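Local coordinates for protein tannase (Lactobacillus plantarum, PDB 3WA7) that probably hydrolyses the galloyl ester bonds of tannins to release gallic acid, as a bacterial tannase of the alpha/beta-hydrolase fold, at residues V47-A51 and A52-G56; L339-M342 and K343-A347; Q384-A388 and E389-A393. All blocks are in the same frame, centred on the assembly; numbering follows the deposited sequence.

Contact 1. Residues V47-A51 and A52-G56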
loop_
_atom_site.group_PDB
_atom_site.type_symbol
_atom_site.label_atom_id
_atom_site.label_comp_id
_atom_site.label_asym_id
_atom_site.label_seq_id
_atom_site.Cartn_x
_atom_site.Cartn_y
_atom_site.Cartn_z
ATOM N N VAL A 47 -6.739 -20.175 -1.983
ATOM C CA VAL A 47 -7.553 -20.130 -0.776
ATOM C C VAL A 47 -6.951 -21.038 0.293
ATOM O O VAL A 47 -6.658 -22.202 0.029
ATOM C CB VAL A 47 -8.991 -20.606 -1.067
ATOM C CG1 VAL A 47 -9.824 -20.570 0.203
ATOM C CG2 VAL A 47 -9.616 -19.729 -2.137
ATOM N N PHE A 48 -6.768 -20.499 1.495
ATOM C CA PHE A 48 -6.211 -21.271 2.600
ATOM C C PHE A 48 -7.152 -21.179 3.794
ATOM O O PHE A 48 -7.549 -20.089 4.209
ATOM C CB PHE A 48 -4.815 -20.759 2.947
ATOM C CG PHE A 48 -3.888 -20.745 1.770
ATOM C CD1 PHE A 48 -3.636 -19.563 1.081
ATOM C CD2 PHE A 48 -3.318 -21.927 1.310
ATOM C CE1 PHE A 48 -2.830 -19.558 -0.054
ATOM C CE2 PHE A 48 -2.507 -21.933 0.173
ATOM C CZ PHE A 48 -2.264 -20.744 -0.510
ATOM N N VAL A 49 -7.500 -22.339 4.341
ATOM C CA VAL A 49 -8.450 -22.411 5.442
ATOM C C VAL A 49 -7.968 -23.231 6.631
ATOM O O VAL A 49 -7.474 -24.344 6.461
ATOM C CB VAL A 49 -9.775 -23.044 4.946
ATOM C CG1 VAL A 49 -10.816 -23.027 6.055
ATOM C CG2 VAL A 49 -10.280 -22.306 3.709
ATOM N N PRO A 50 -8.097 -22.685 7.852
ATOM C CA PRO A 50 -7.666 -23.439 9.035
ATOM C C PRO A 50 -8.441 -24.757 9.041
ATOM O O PRO A 50 -9.645 -24.771 8.786
ATOM C CB PRO A 50 -8.068 -22.523 10.186
ATOM C CG PRO A 50 -7.850 -21.146 9.587
ATOM C CD PRO A 50 -8.476 -21.308 8.214
ATOM N N ALA A 51 -7.754 -25.856 9.331
ATOM C CA ALA A 51 -8.384 -27.173 9.330
ATOM C C ALA A 51 -9.657 -27.262 10.171
ATOM O O ALA A 51 -10.588 -27.988 9.820
ATOM C CB ALA A 51 -7.379 -28.227 9.797
ATOM N N ALA A 52 -9.699 -26.529 11.278
ATOM C CA ALA A 52 -10.861 -26.553 12.161
ATOM C C ALA A 52 -12.176 -26.241 11.457
ATOM O O ALA A 52 -13.228 -26.742 11.852
ATOM C CB ALA A 52 -10.656 -25.579 13.313
ATOM N N TYR A 53 -12.118 -25.423 10.412
ATOM C CA TYR A 53 -13.325 -25.027 9.691
ATOM C C TYR A 53 -13.909 -26.104 8.781
ATOM O O TYR A 53 -14.927 -25.888 8.119
ATOM C CB TYR A 53 -13.049 -23.725 8.931
ATOM C CG TYR A 53 -12.598 -22.602 9.856
ATOM C CD1 TYR A 53 -11.967 -21.460 9.358
ATOM C CD2 TYR A 53 -12.772 -22.705 11.239
ATOM C CE1 TYR A 53 -11.510 -20.454 10.222
ATOM C CE2 TYR A 53 -12.323 -21.710 12.105
ATOM C CZ TYR A 53 -11.689 -20.590 11.594
ATOM O OH TYR A 53 -11.216 -19.631 12.466
ATOM N N LEU A 54 -13.261 -27.264 8.748
ATOM C CA LEU A 54 -13.750 -28.399 7.969
ATOM C C LEU A 54 -14.229 -29.449 8.969
ATOM O O LEU A 54 -14.607 -30.561 8.593
ATOM C CB LEU A 54 -12.640 -28.996 7.093
ATOM C CG LEU A 54 -12.274 -28.299 5.777
ATOM C CD1 LEU A 54 -13.503 -28.225 4.894
ATOM C CD2 LEU A 54 -11.725 -26.910 6.047
ATOM N N HIS A 55 -14.213 -29.073 10.245
ATOM C CA HIS A 55 -14.620 -29.950 11.343
ATOM C C HIS A 55 -15.677 -29.293 12.222
ATOM O O HIS A 55 -15.981 -29.792 13.307
ATOM C CB HIS A 55 -13.405 -30.297 12.211
ATOM C CG HIS A 55 -12.453 -31.254 11.568
ATOM N ND1 HIS A 55 -12.574 -32.622 11.696
ATOM C CD2 HIS A 55 -11.381 -31.044 10.770
ATOM C CE1 HIS A 55 -11.616 -33.213 11.003
ATOM N NE2 HIS A 55 -10.879 -32.278 10.432
ATOM N N GLY A 56 -16.228 -28.176 11.758
ATOM C CA GLY A 56 -17.235 -27.475 12.534
ATOM C C GLY A 56 -16.688 -27.007 13.869
ATOM O O GLY A 56 -17.437 -26.858 14.836
#
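Pro-50 lies over one face of the Tyr-53 ring. Pro-50 CB is 4.2 Å from the centroid of the Tyr-53 ring, a CH-pi contact displaced toward the rim. The two side chains meet at a slant, so the pyrrolidine covers mainly the CD1 and CE1 side of the ring, with Pro-50 CD 3.7 Å from Tyr-53 CD1. Val-49 comes at the tyrosine by its CG1 branch, which the chi1 of -176° sets opposite the backbone N; Val-49 CG1 packs 3.7 Å from Tyr-53 CB and also meets Leu-54 CD2.

What brings the tyrosine back beside the proline is a tight backbone turn. Tyr-53 N donates to Pro-50 O over 3.0 Å, and Leu-54 N does the same to Ala-51 O, the pair of i to i+3 bonds expected of a short 3-10 turn. The same Ala-51 O lies in the plane of the His-55 imidazole, at its edge, 3.3 Å from His-55 CD2. Tyr-53 is tied at its far end too, since OH hydrogen-bonds to Gly-105 O. Pro-50, Val-49 and this hydroxyl bond all contribute to placing the ring, and Tyr-62 and Ala-67 touch the tyrosine as well.

Here strand 44-50 runs out into the loop leading to strand 69-72. Backbone bonds join Val-49 to Tyr-27 and Ala-51 to Gln-25 of strand 22-33, while Phe-48 pairs with Val-108 of strand 107-111. Leu-54 rests on Tyr-27, and helix 95-103 packs against Pro-50 through Leu-102.

Contact 2. Residues L339-M342 and K343-A347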
loop_
_atom_site.group_PDB
_atom_site.type_symbol
_atom_site.label_atom_id
_atom_site.label_comp_id
_atom_site.label_asym_id
_atom_site.label_seq_id
_atom_site.Cartn_x
_atom_site.Cartn_y
_atom_site.Cartn_z
ATOM N N LEU A 339 18.623 11.276 8.042
ATOM C CA LEU A 339 17.947 10.124 7.455
ATOM C C LEU A 339 18.362 9.911 5.996
ATOM O O LEU A 339 18.494 8.773 5.535
ATOM C CB LEU A 339 16.434 10.329 7.537
ATOM C CG LEU A 339 15.556 9.211 6.977
ATOM C CD1 LEU A 339 15.871 7.896 7.684
ATOM C CD2 LEU A 339 14.097 9.592 7.162
ATOM N N THR A 340 18.555 11.030 5.300
ATOM C CA THR A 340 18.953 11.120 3.889
ATOM C C THR A 340 17.825 11.004 2.867
ATOM O O THR A 340 16.806 10.335 3.083
ATOM C CB THR A 340 20.056 10.088 3.486
ATOM O OG1 THR A 340 19.481 8.784 3.331
ATOM C CG2 THR A 340 21.165 10.046 4.532
ATOM N N ARG A 341 18.025 11.691 1.749
ATOM C CA ARG A 341 17.091 11.688 0.634
ATOM C C ARG A 341 17.370 10.430 -0.179
ATOM O O ARG A 341 18.525 10.069 -0.395
ATOM C CB ARG A 341 17.318 12.931 -0.235
ATOM C CG ARG A 341 16.652 12.876 -1.606
ATOM C CD ARG A 341 17.246 13.919 -2.548
ATOM N NE ARG A 341 16.717 15.262 -2.328
ATOM C CZ ARG A 341 15.575 15.713 -2.842
ATOM N NH1 ARG A 341 14.831 14.927 -3.610
ATOM N NH2 ARG A 341 15.180 16.955 -2.595
HETATM N N MSE A 342 16.312 9.770 -0.635
HETATM C CA MSE A 342 16.459 8.552 -1.420
HETATM C C MSE A 342 16.339 8.806 -2.916
HETATM O O MSE A 342 17.214 8.426 -3.694
HETATM C CB MSE A 342 15.395 7.537 -1.005
HETATM C CG MSE A 342 15.470 6.224 -1.752
HETATM SE SE MSE A 342 13.910 5.146 -1.427
HETATM C CE MSE A 342 13.953 4.080 -3.033
ATOM N N LYS A 343 15.249 9.458 -3.309
ATOM C CA LYS A 343 14.970 9.732 -4.714
ATOM C C LYS A 343 15.345 11.130 -5.193
ATOM O O LYS A 343 15.385 12.081 -4.412
ATOM C CB LYS A 343 13.485 9.480 -4.983
ATOM C CG LYS A 343 13.047 8.059 -4.653
ATOM C CD LYS A 343 11.546 7.887 -4.795
ATOM C CE LYS A 343 11.135 6.443 -4.539
ATOM N NZ LYS A 343 9.664 6.250 -4.693
ATOM N N ALA A 344 15.609 11.237 -6.493
ATOM C CA ALA A 344 15.970 12.506 -7.117
ATOM C C ALA A 344 14.715 13.329 -7.405
ATOM O O ALA A 344 13.659 13.074 -6.825
ATOM C CB ALA A 344 16.746 12.252 -8.407
ATOM N N VAL A 345 14.825 14.298 -8.310
ATOM C CA VAL A 345 13.700 15.173 -8.635
ATOM C C VAL A 345 13.335 15.194 -10.123
ATOM O O VAL A 345 14.193 15.425 -10.973
ATOM C CB VAL A 345 14.013 16.629 -8.203
ATOM C CG1 VAL A 345 12.785 17.510 -8.385
ATOM C CG2 VAL A 345 14.484 16.652 -6.761
ATOM N N PRO A 346 12.060 14.923 -10.459
ATOM C CA PRO A 346 10.960 14.598 -9.544
ATOM C C PRO A 346 11.150 13.158 -9.073
ATOM O O PRO A 346 11.694 12.334 -9.809
ATOM C CB PRO A 346 9.717 14.754 -10.422
ATOM C CG PRO A 346 10.150 15.737 -11.478
ATOM C CD PRO A 346 11.536 15.255 -11.796
ATOM N N ALA A 347 10.704 12.855 -7.859
ATOM C CA ALA A 347 10.862 11.510 -7.313
ATOM C C ALA A 347 9.935 10.463 -7.929
ATOM O O ALA A 347 10.266 9.274 -7.945
ATOM C CB ALA A 347 10.664 11.539 -5.791
#
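Arg-341 reaches forward along its own chain to hydrogen-bond the carbonyl of Lys-343, the polar link across this irregular, largely extended stretch. Arg-341 NH1 meets Lys-343 O at 3.0 Å, with an N-H...O angle of 169°, and the oxygen lies in the guanidinium plane, at its edge. From the carbonyl side the donor is tilted 18° out of plane. A bend at chi3 (-80°) brings NH1 round to that carbonyl, and Lys-343 O also comes within 3.2 Å of Arg-341 CD. The other nitrogens are engaged as well: NH2 forms a salt bridge with Glu-217, and NE donates to Ile-223 O. Together these partners should hold the guanidinium firmly in one orientation. Lys-343 NZ bonds to Asp-421 O and to a glycerol, probably from the crystallisation liquor; the lysine side chain lies near, without touching, the putative nucleophile elbow. Met-342 O is buried without a polar partner in the model.

The remaining contacts are van der Waals. Val-345 crosses the arginine at about a right angle, placing Val-345 CG2 3.6 Å from Arg-341 NH1. Met-342, present as selenomethionine from the labelling, and Lys-343 run side by side in the same direction as two extended chains, Met-342 CE lying 4.0 Å from Lys-343 CE.

Residues 341-345 belong to the irregular connection between helices 332-339 and 356-360. Helix 209-220 supplies Tyr-216, whose OH bonds to the backbone N of both Met-342 and Lys-343, while Val-345 packs on Leu-257 and Leu-261 of helix 252-271. Arg-341 pairs through its backbone with His-227 of strand 225-232.

Contact 3. Residues Q384-A388 and E389-A393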
loop_
_atom_site.group_PDB
_atom_site.type_symbol
_atom_site.label_atom_id
_atom_site.label_comp_id
_atom_site.label_asym_id
_atom_site.label_seq_id
_atom_site.Cartn_x
_atom_site.Cartn_y
_atom_site.Cartn_z
ATOM N N GLN A 384 3.067 11.768 -23.358
ATOM C CA GLN A 384 1.654 12.084 -23.204
ATOM C C GLN A 384 1.361 12.192 -21.714
ATOM O O GLN A 384 2.069 11.609 -20.893
ATOM C CB GLN A 384 0.776 10.969 -23.773
ATOM C CG GLN A 384 0.909 10.705 -25.259
ATOM C CD GLN A 384 0.029 9.547 -25.697
ATOM O OE1 GLN A 384 -1.189 9.578 -25.520
ATOM N NE2 GLN A 384 0.643 8.514 -26.261
ATOM N N LEU A 385 0.313 12.934 -21.377
ATOM C CA LEU A 385 -0.106 13.097 -19.989
ATOM C C LEU A 385 -1.280 12.144 -19.773
ATOM O O LEU A 385 -2.237 12.143 -20.546
ATOM C CB LEU A 385 -0.543 14.547 -19.735
ATOM C CG LEU A 385 -1.141 14.913 -18.373
ATOM C CD1 LEU A 385 -0.119 14.706 -17.261
ATOM C CD2 LEU A 385 -1.593 16.365 -18.408
ATOM N N ALA A 386 -1.202 11.328 -18.727
ATOM C CA ALA A 386 -2.265 10.370 -18.437
ATOM C C ALA A 386 -3.617 11.039 -18.187
ATOM O O ALA A 386 -3.689 12.182 -17.729
ATOM C CB ALA A 386 -1.876 9.515 -17.235
ATOM N N ASP A 387 -4.683 10.307 -18.494
ATOM C CA ASP A 387 -6.050 10.779 -18.316
ATOM C C ASP A 387 -6.305 11.203 -16.869
ATOM O O ASP A 387 -6.069 10.433 -15.939
ATOM C CB ASP A 387 -7.025 9.667 -18.708
ATOM C CG ASP A 387 -8.470 10.086 -18.570
ATOM O OD1 ASP A 387 -8.932 10.912 -19.383
ATOM O OD2 ASP A 387 -9.141 9.592 -17.643
ATOM N N ALA A 388 -6.794 12.427 -16.685
ATOM C CA ALA A 388 -7.069 12.954 -15.349
ATOM C C ALA A 388 -8.068 12.105 -14.561
ATOM O O ALA A 388 -7.942 11.952 -13.345
ATOM C CB ALA A 388 -7.581 14.387 -15.453
ATOM N N GLU A 389 -9.062 11.562 -15.256
ATOM C CA GLU A 389 -10.083 10.741 -14.616
ATOM C C GLU A 389 -9.472 9.454 -14.066
ATOM O O GLU A 389 -9.859 8.981 -12.999
ATOM C CB GLU A 389 -11.189 10.418 -15.624
ATOM C CG GLU A 389 -12.447 9.822 -15.023
ATOM C CD GLU A 389 -13.548 9.648 -16.056
ATOM O OE1 GLU A 389 -13.872 10.636 -16.749
ATOM O OE2 GLU A 389 -14.093 8.532 -16.177
ATOM N N LEU A 390 -8.518 8.892 -14.802
ATOM C CA LEU A 390 -7.846 7.664 -14.377
ATOM C C LEU A 390 -6.937 7.934 -13.183
ATOM O O LEU A 390 -6.882 7.148 -12.237
ATOM C CB LEU A 390 -7.023 7.084 -15.533
ATOM C CG LEU A 390 -6.114 5.894 -15.189
ATOM C CD1 LEU A 390 -6.940 4.748 -14.612
ATOM C CD2 LEU A 390 -5.382 5.440 -16.445
ATOM N N ILE A 391 -6.213 9.045 -13.231
ATOM C CA ILE A 391 -5.323 9.406 -12.135
ATOM C C ILE A 391 -6.155 9.531 -10.857
ATOM O O ILE A 391 -5.789 9.003 -9.804
ATOM C CB ILE A 391 -4.611 10.744 -12.429
ATOM C CG1 ILE A 391 -3.690 10.581 -13.641
ATOM C CG2 ILE A 391 -3.839 11.204 -11.203
ATOM C CD1 ILE A 391 -3.077 11.884 -14.131
ATOM N N GLN A 392 -7.286 10.217 -10.964
ATOM C CA GLN A 392 -8.181 10.415 -9.829
ATOM C C GLN A 392 -8.786 9.097 -9.336
ATOM O O GLN A 392 -8.895 8.856 -8.125
ATOM C CB GLN A 392 -9.303 11.378 -10.228
ATOM C CG GLN A 392 -10.331 11.634 -9.146
ATOM C CD GLN A 392 -11.449 12.542 -9.620
ATOM O OE1 GLN A 392 -11.218 13.702 -9.966
ATOM N NE2 GLN A 392 -12.666 12.016 -9.644
ATOM N N ALA A 393 -9.166 8.244 -10.281
ATOM C CA ALA A 393 -9.775 6.958 -9.969
ATOM C C ALA A 393 -8.893 6.023 -9.143
ATOM O O ALA A 393 -9.407 5.228 -8.351
ATOM C CB ALA A 393 -10.197 6.260 -11.263
HETATM O O HOH W 1 -10.341 12.606 -17.894
#
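The carboxylate of Asp-387 closes over the start of the helix, with OD2 taking the backbone N-H of Leu-390 at 3.0 Å. The donor comes to the anti side of OD2, 27° out of the carboxylate plane, and the bond is bent, at 137°. The second oxygen, Asp-387 OD1, accepts from a water at 2.7 Å; that water in turn accepts from Glu-389 N, bridging the acid to another amide of the first turn. The Glu-389 side chain runs alongside Asp-387 in the same direction, its carboxylate plane turned 65° from that of the aspartate. Glu-389 OE1 stays 4.9 Å from Asp-387 OD2, near enough that two like charges would probably disfavour each other somewhat.

Asp-387 is thus the N-cap, and its CG, set opposite the backbone N, swings the carboxylate across to the amide of Leu-390. The regular helical bonding begins with Ile-391 N to Asp-387 O and Gln-392 N to Ala-388 O. Ile-391 packs its CD1 on Ala-386 CB at 4.1 Å, a hydrophobic staple round the N-cap that joins the incoming loop to the helix.

Helix 388-393 starts here, after the loop from helix 373-377. Ala-386 is bonded by its backbone to His-370, Tyr-180 touches Glu-389 and Leu-390, and Gln-392 O accepts from Ser-398 OG at the start of helix 398-401.

The three contacts follow one another along the chain without overlap. Contact 1 sits where strand 44-50 leaves the nine-stranded mixed sheet, across the chain's centre from the other two; its centre is 46 Å from that of contact 2 and 43 Å from that of contact 3. Contacts 2 and 3 lie closer together but do not touch, with centres 24 Å apart and nearest atoms about 12 Å apart, and both fall between strands 199-203 and 410-414 of the central sheet. That long insertion thus holds an irregular stretch braced by an arginine (contact 2) and a capped helix start (contact 3). The Met-342 side chain of contact 2 lies near, without touching, the probable Ser-163, His-451 and Asp-419 triad.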